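Local coordinates for protein aldehyde dehydrogenase (Listeria monocytogenes, PDB 3K9D) that probably oxidises aldehydes with NAD or NADP as the electron acceptor, as members of the aldehyde dehydrogenase family do, at residues 238-242 against 400-404; 255-261 against 347-353. One frame throughout, in Å; residues are numbered along the deposited sequence.

Overall arrangement
Followed from the N terminus, the chain passes through helix 232-243, whose last turns hold 238-242, and, after a connecting loop, strand 256-260. Interaction 2 closes the inner loop: after 85 intervening residues 347-353, on strand 346-352, lies parallel beside 255-261 in the middle of a seven-stranded parallel sheet. The chain then runs on through strands 374-378 and 396-399 to 400-404, where interaction 1 closes the outer loop of 157 residues, so interaction 2 is nested within it. Interaction 1 ties the helix between strands 223-226 and 256-260 to the turn after the edge strand 396-399. The centres lie about 15 Å apart, and Ile239 CG2 meets Leu347 CD1 at 4.1 Å.

Interaction 1 (238-242 against 400-404); sequences HILDS and NTPGA
His238 and Pro402 bring the last turns of a helix within 4.3 Å, CA to CA, of the N-cap of another, and Ser242 and Ala404 follow at 5.0 Å. The imidazole of His238 lies against the proline ring. Pro402 CD sits over one face, 3.8 Å from the ring centroid and 21° off the normal, a CH-pi contact for which a flat ring and a stiff pyrrolidine are well matched. His238 CG stands anti to the carbonyl carbon, beside the backbone N (chi1 -75°), which lays the ring against Pro402 CD and brings His238 CE1 to 3.3 Å from Asn400 O. His238 NE2 is hydrogen-bonded to Glu451 OE2 of the second subunit, joining this buried contact to the dimer interface. In the aldehyde dehydrogenase fold seen here, 400-404 is the turn that leaves strand 396-399 of the parallel sheet and starts helix 403-407. Proline is tolerated at the N-cap, where the residue's own N lies outside the helical hydrogen bonding. Pro402 CB meets both His238 O, at 3.3 Å, and Ser242 CB. The small Ser242 lets the two backbones close in while supplying an acceptor: Ala404 N donates to Ser242 OG at 2.9 Å with an N-H...O angle of 162°. That hydroxyl also bonds Glu254 OE1, while the other carboxylate oxygen, Glu254 OE2, takes the N-H of Gly403.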
loop_
_atom_site.group_PDB
_atom_site.type_symbol
_atom_site.label_atom_id
_atom_site.label_comp_id
_atom_site.label_asym_id
_atom_site.label_seq_id
_atom_site.Cartn_x
_atom_site.Cartn_y
_atom_site.Cartn_z
ATOM N N HIS A 238 1.640 -31.596 13.814
ATOM C CA HIS A 238 1.420 -30.333 13.101
ATOM C C HIS A 238 2.618 -29.929 12.229
ATOM O O HIS A 238 2.450 -29.609 11.063
ATOM C CB HIS A 238 1.036 -29.220 14.069
ATOM C CG HIS A 238 -0.373 -29.312 14.576
ATOM N ND1 HIS A 238 -0.823 -28.584 15.657
ATOM C CD2 HIS A 238 -1.436 -30.032 14.141
ATOM C CE1 HIS A 238 -2.095 -28.861 15.874
ATOM N NE2 HIS A 238 -2.493 -29.733 14.967
ATOM N N ILE A 239 3.815 -29.986 12.794
ATOM C CA ILE A 239 5.044 -29.601 12.088
ATOM C C ILE A 239 5.263 -30.540 10.896
ATOM O O ILE A 239 5.637 -30.099 9.814
ATOM C CB ILE A 239 6.271 -29.610 13.048
ATOM C CG1 ILE A 239 6.115 -28.515 14.115
ATOM C CG2 ILE A 239 7.593 -29.439 12.283
ATOM C CD1 ILE A 239 7.137 -28.554 15.234
ATOM N N LEU A 240 5.013 -31.833 11.102
ATOM C CA LEU A 240 5.119 -32.811 10.024
ATOM C C LEU A 240 4.026 -32.630 8.980
ATOM O O LEU A 240 4.319 -32.725 7.798
ATOM C CB LEU A 240 5.149 -34.254 10.555
ATOM C CG LEU A 240 6.334 -34.569 11.476
ATOM C CD1 LEU A 240 6.254 -36.011 11.922
ATOM C CD2 LEU A 240 7.662 -34.306 10.772
ATOM N N ASP A 241 2.793 -32.345 9.418
ATOM C CA ASP A 241 1.645 -32.109 8.501
ATOM C C ASP A 241 1.947 -30.996 7.509
ATOM O O ASP A 241 1.617 -31.097 6.323
ATOM C CB ASP A 241 0.359 -31.737 9.265
ATOM C CG ASP A 241 -0.366 -32.947 9.860
ATOM O OD1 ASP A 241 -0.032 -34.097 9.512
ATOM O OD2 ASP A 241 -1.278 -32.739 10.688
ATOM N N SER A 242 2.565 -29.933 8.024
ATOM C CA SER A 242 2.912 -28.748 7.239
ATOM C C SER A 242 4.199 -28.908 6.432
ATOM O O SER A 242 4.237 -28.616 5.237
ATOM C CB SER A 242 2.997 -27.541 8.180
ATOM O OG SER A 242 3.973 -26.610 7.776
ATOM N N ASN A 400 -0.260 -23.363 17.819
ATOM C CA ASN A 400 -0.796 -24.740 17.888
ATOM C C ASN A 400 -1.453 -25.209 16.587
ATOM O O ASN A 400 -2.596 -25.667 16.579
ATOM C CB ASN A 400 -1.757 -24.893 19.082
ATOM C CG ASN A 400 -1.065 -24.710 20.419
ATOM O OD1 ASN A 400 0.115 -24.982 20.563
ATOM N ND2 ASN A 400 -1.807 -24.286 21.407
ATOM N N THR A 401 -0.716 -25.089 15.491
ATOM C CA THR A 401 -1.277 -25.353 14.173
ATOM C C THR A 401 -0.099 -25.668 13.262
ATOM O O THR A 401 1.026 -25.275 13.580
ATOM C CB THR A 401 -2.175 -24.139 13.664
ATOM O OG1 THR A 401 -3.127 -24.588 12.679
ATOM C CG2 THR A 401 -1.350 -22.972 13.127
ATOM N N PRO A 402 -0.333 -26.423 12.171
ATOM C CA PRO A 402 0.689 -26.591 11.127
ATOM C C PRO A 402 1.027 -25.258 10.450
ATOM O O PRO A 402 0.122 -24.525 10.065
ATOM C CB PRO A 402 0.016 -27.521 10.105
ATOM C CG PRO A 402 -1.251 -27.979 10.697
ATOM C CD PRO A 402 -1.569 -27.187 11.891
ATOM N N GLY A 403 2.317 -24.961 10.298
ATOM C CA GLY A 403 2.778 -23.686 9.708
ATOM C C GLY A 403 2.233 -23.335 8.331
ATOM O O GLY A 403 1.712 -22.249 8.138
ATOM N N ALA A 404 2.352 -24.260 7.383
ATOM C CA ALA A 404 1.921 -24.052 5.997
ATOM C C ALA A 404 0.424 -23.798 5.903
ATOM O O ALA A 404 -0.025 -22.896 5.198
ATOM C CB ALA A 404 2.278 -25.273 5.159
#

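Interaction 2 (255-261 against 347-353); sequences QSVVVER and LAFYTAE
Phe349 CG lies anti to the backbone N (chi1 -168°), and Val259 CG1 anti to its own carbonyl carbon (chi1 -50°), which together bring Val259 CG1 to 3.4 Å from Phe349 CZ, with Val259 CG2 also against the ring. The strands are neighbours in the parallel sheet of this aldehyde dehydrogenase fold, their directions 16° apart. Five backbone hydrogen bonds link them, the first from Ala348 N to Gln255 O and the last from Ala352 N to Val259 O, with Val257 and Val259 each using N and O toward the partner strand; a weak sixth runs from Arg261 N to Ala352 O. Beta-branched valines suit such extended backbone. Val257, Val259 and Phe349 face helix 261-273, where Val267, Ile268 and Phe271 cover them. On the other face Ser256 CB meets the edge of the Tyr350 ring in its plane, 3.7 Å from Tyr350 CE2; the short serine lets the tyrosine ring lie close against the strand, and the tyrosine hydroxyl bonds Lys331 O. Helix 355-368 packs over this side. Beyond the strands, Arg261 and Glu353 lie side by side, guanidinium and carboxylate 17° from coplanar. Both oxygens use syn lone pairs: Arg261 NE reaches Glu353 OE1 at 2.6 Å, and Arg261 NH2 reaches Glu353 OE2 at 2.9 Å.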
loop_
_atom_site.group_PDB
_atom_site.type_symbol
_atom_site.label_atom_id
_atom_site.label_comp_id
_atom_site.label_asym_id
_atom_site.label_seq_id
_atom_site.Cartn_x
_atom_site.Cartn_y
_atom_site.Cartn_z
ATOM N N GLN A 255 10.828 -23.884 9.103
ATOM C CA GLN A 255 12.179 -24.049 8.570
ATOM C C GLN A 255 13.186 -24.508 9.631
ATOM O O GLN A 255 14.260 -25.047 9.327
ATOM C CB GLN A 255 12.637 -22.762 7.870
ATOM C CG GLN A 255 11.888 -22.481 6.573
ATOM C CD GLN A 255 12.194 -23.511 5.496
ATOM O OE1 GLN A 255 13.283 -24.076 5.467
ATOM N NE2 GLN A 255 11.230 -23.755 4.600
ATOM N N SER A 256 12.813 -24.301 10.883
ATOM C CA SER A 256 13.584 -24.786 12.011
ATOM C C SER A 256 12.645 -25.200 13.140
ATOM O O SER A 256 11.483 -24.760 13.187
ATOM C CB SER A 256 14.608 -23.739 12.497
ATOM O OG SER A 256 13.993 -22.547 12.942
ATOM N N VAL A 257 13.152 -26.084 14.003
ATOM C CA VAL A 257 12.524 -26.398 15.268
ATOM C C VAL A 257 13.421 -25.856 16.386
ATOM O O VAL A 257 14.618 -26.079 16.401
ATOM C CB VAL A 257 12.239 -27.929 15.457
ATOM C CG1 VAL A 257 11.506 -28.176 16.777
ATOM C CG2 VAL A 257 11.407 -28.490 14.300
ATOM N N VAL A 258 12.826 -25.103 17.295
ATOM C CA VAL A 258 13.522 -24.593 18.457
ATOM C C VAL A 258 12.862 -25.261 19.669
ATOM O O VAL A 258 11.655 -25.242 19.782
ATOM C CB VAL A 258 13.399 -23.037 18.562
ATOM C CG1 VAL A 258 14.106 -22.516 19.820
ATOM C CG2 VAL A 258 13.988 -22.356 17.298
ATOM N N VAL A 259 13.664 -25.883 20.537
ATOM C CA VAL A 259 13.165 -26.536 21.757
ATOM C C VAL A 259 13.962 -26.038 22.949
ATOM O O VAL A 259 15.109 -25.611 22.791
ATOM C CB VAL A 259 13.289 -28.115 21.703
ATOM C CG1 VAL A 259 12.712 -28.656 20.423
ATOM C CG2 VAL A 259 14.726 -28.554 21.833
ATOM N N GLU A 260 13.355 -26.087 24.131
ATOM C CA GLU A 260 14.080 -25.880 25.384
ATOM C C GLU A 260 14.820 -27.167 25.745
ATOM O O GLU A 260 14.387 -28.259 25.374
ATOM C CB GLU A 260 13.127 -25.451 26.515
ATOM C CG GLU A 260 12.681 -23.986 26.439
ATOM C CD GLU A 260 11.387 -23.725 27.183
ATOM O OE1 GLU A 260 10.342 -24.270 26.782
ATOM O OE2 GLU A 260 11.401 -22.969 28.170
ATOM N N ARG A 261 15.937 -27.037 26.457
ATOM C CA ARG A 261 16.794 -28.183 26.809
ATOM C C ARG A 261 16.066 -29.271 27.590
ATOM O O ARG A 261 16.275 -30.463 27.335
ATOM C CB ARG A 261 18.035 -27.739 27.601
ATOM C CG ARG A 261 19.029 -28.880 27.880
ATOM C CD ARG A 261 20.358 -28.357 28.395
ATOM N NE ARG A 261 20.940 -27.386 27.474
ATOM C CZ ARG A 261 21.821 -27.677 26.524
ATOM N NH1 ARG A 261 22.249 -28.919 26.357
ATOM N NH2 ARG A 261 22.273 -26.719 25.736
ATOM N N LEU A 347 14.544 -29.697 7.891
ATOM C CA LEU A 347 14.491 -28.816 9.058
ATOM C C LEU A 347 15.842 -28.631 9.749
ATOM O O LEU A 347 16.628 -29.569 9.840
ATOM C CB LEU A 347 13.510 -29.376 10.094
ATOM C CG LEU A 347 12.025 -29.345 9.767
ATOM C CD1 LEU A 347 11.277 -30.236 10.738
ATOM C CD2 LEU A 347 11.470 -27.900 9.779
ATOM N N ALA A 348 16.106 -27.407 10.216
ATOM C CA ALA A 348 17.068 -27.175 11.300
ATOM C C ALA A 348 16.466 -27.484 12.660
ATOM O O ALA A 348 15.253 -27.420 12.840
ATOM C CB ALA A 348 17.581 -25.721 11.272
ATOM N N PHE A 349 17.319 -27.797 13.632
ATOM C CA PHE A 349 16.881 -28.075 15.003
ATOM C C PHE A 349 17.789 -27.360 16.019
ATOM O O PHE A 349 18.961 -27.704 16.153
ATOM C CB PHE A 349 16.884 -29.585 15.257
ATOM C CG PHE A 349 16.182 -30.001 16.523
ATOM C CD1 PHE A 349 14.898 -30.537 16.475
ATOM C CD2 PHE A 349 16.820 -29.893 17.769
ATOM C CE1 PHE A 349 14.253 -30.919 17.622
ATOM C CE2 PHE A 349 16.165 -30.274 18.929
ATOM C CZ PHE A 349 14.898 -30.803 18.854
ATOM N N TYR A 350 17.239 -26.376 16.732
ATOM C CA TYR A 350 18.009 -25.588 17.709
ATOM C C TYR A 350 17.595 -25.904 19.139
ATOM O O TYR A 350 16.418 -26.165 19.416
ATOM C CB TYR A 350 17.785 -24.091 17.516
ATOM C CG TYR A 350 18.276 -23.471 16.227
ATOM C CD1 TYR A 350 19.559 -22.919 16.140
ATOM C CD2 TYR A 350 17.442 -23.387 15.113
ATOM C CE1 TYR A 350 20.000 -22.304 14.967
ATOM C CE2 TYR A 350 17.887 -22.804 13.919
ATOM C CZ TYR A 350 19.159 -22.255 13.859
ATOM O OH TYR A 350 19.596 -21.661 12.697
ATOM N N THR A 351 18.559 -25.824 20.047
ATOM C CA THR A 351 18.311 -25.965 21.480
ATOM C C THR A 351 18.671 -24.669 22.222
ATOM O O THR A 351 19.783 -24.150 22.104
ATOM C CB THR A 351 19.079 -27.159 22.071
ATOM O OG1 THR A 351 18.841 -28.325 21.263
ATOM C CG2 THR A 351 18.638 -27.435 23.519
ATOM N N ALA A 352 17.688 -24.149 22.946
ATOM C CA ALA A 352 17.810 -22.964 23.801
ATOM C C ALA A 352 17.562 -23.403 25.243
ATOM O O ALA A 352 17.076 -24.515 25.458
ATOM C CB ALA A 352 16.788 -21.931 23.376
ATOM N N GLU A 353 17.888 -22.559 26.227
ATOM C CA GLU A 353 17.710 -22.943 27.630
ATOM C C GLU A 353 16.341 -22.526 28.157
ATOM O O GLU A 353 15.703 -23.276 28.889
ATOM C CB GLU A 353 18.817 -22.401 28.554
ATOM C CG GLU A 353 20.265 -22.611 28.105
ATOM C CD GLU A 353 20.558 -24.015 27.619
ATOM O OE1 GLU A 353 20.266 -24.982 28.358
ATOM O OE2 GLU A 353 21.095 -24.143 26.494
#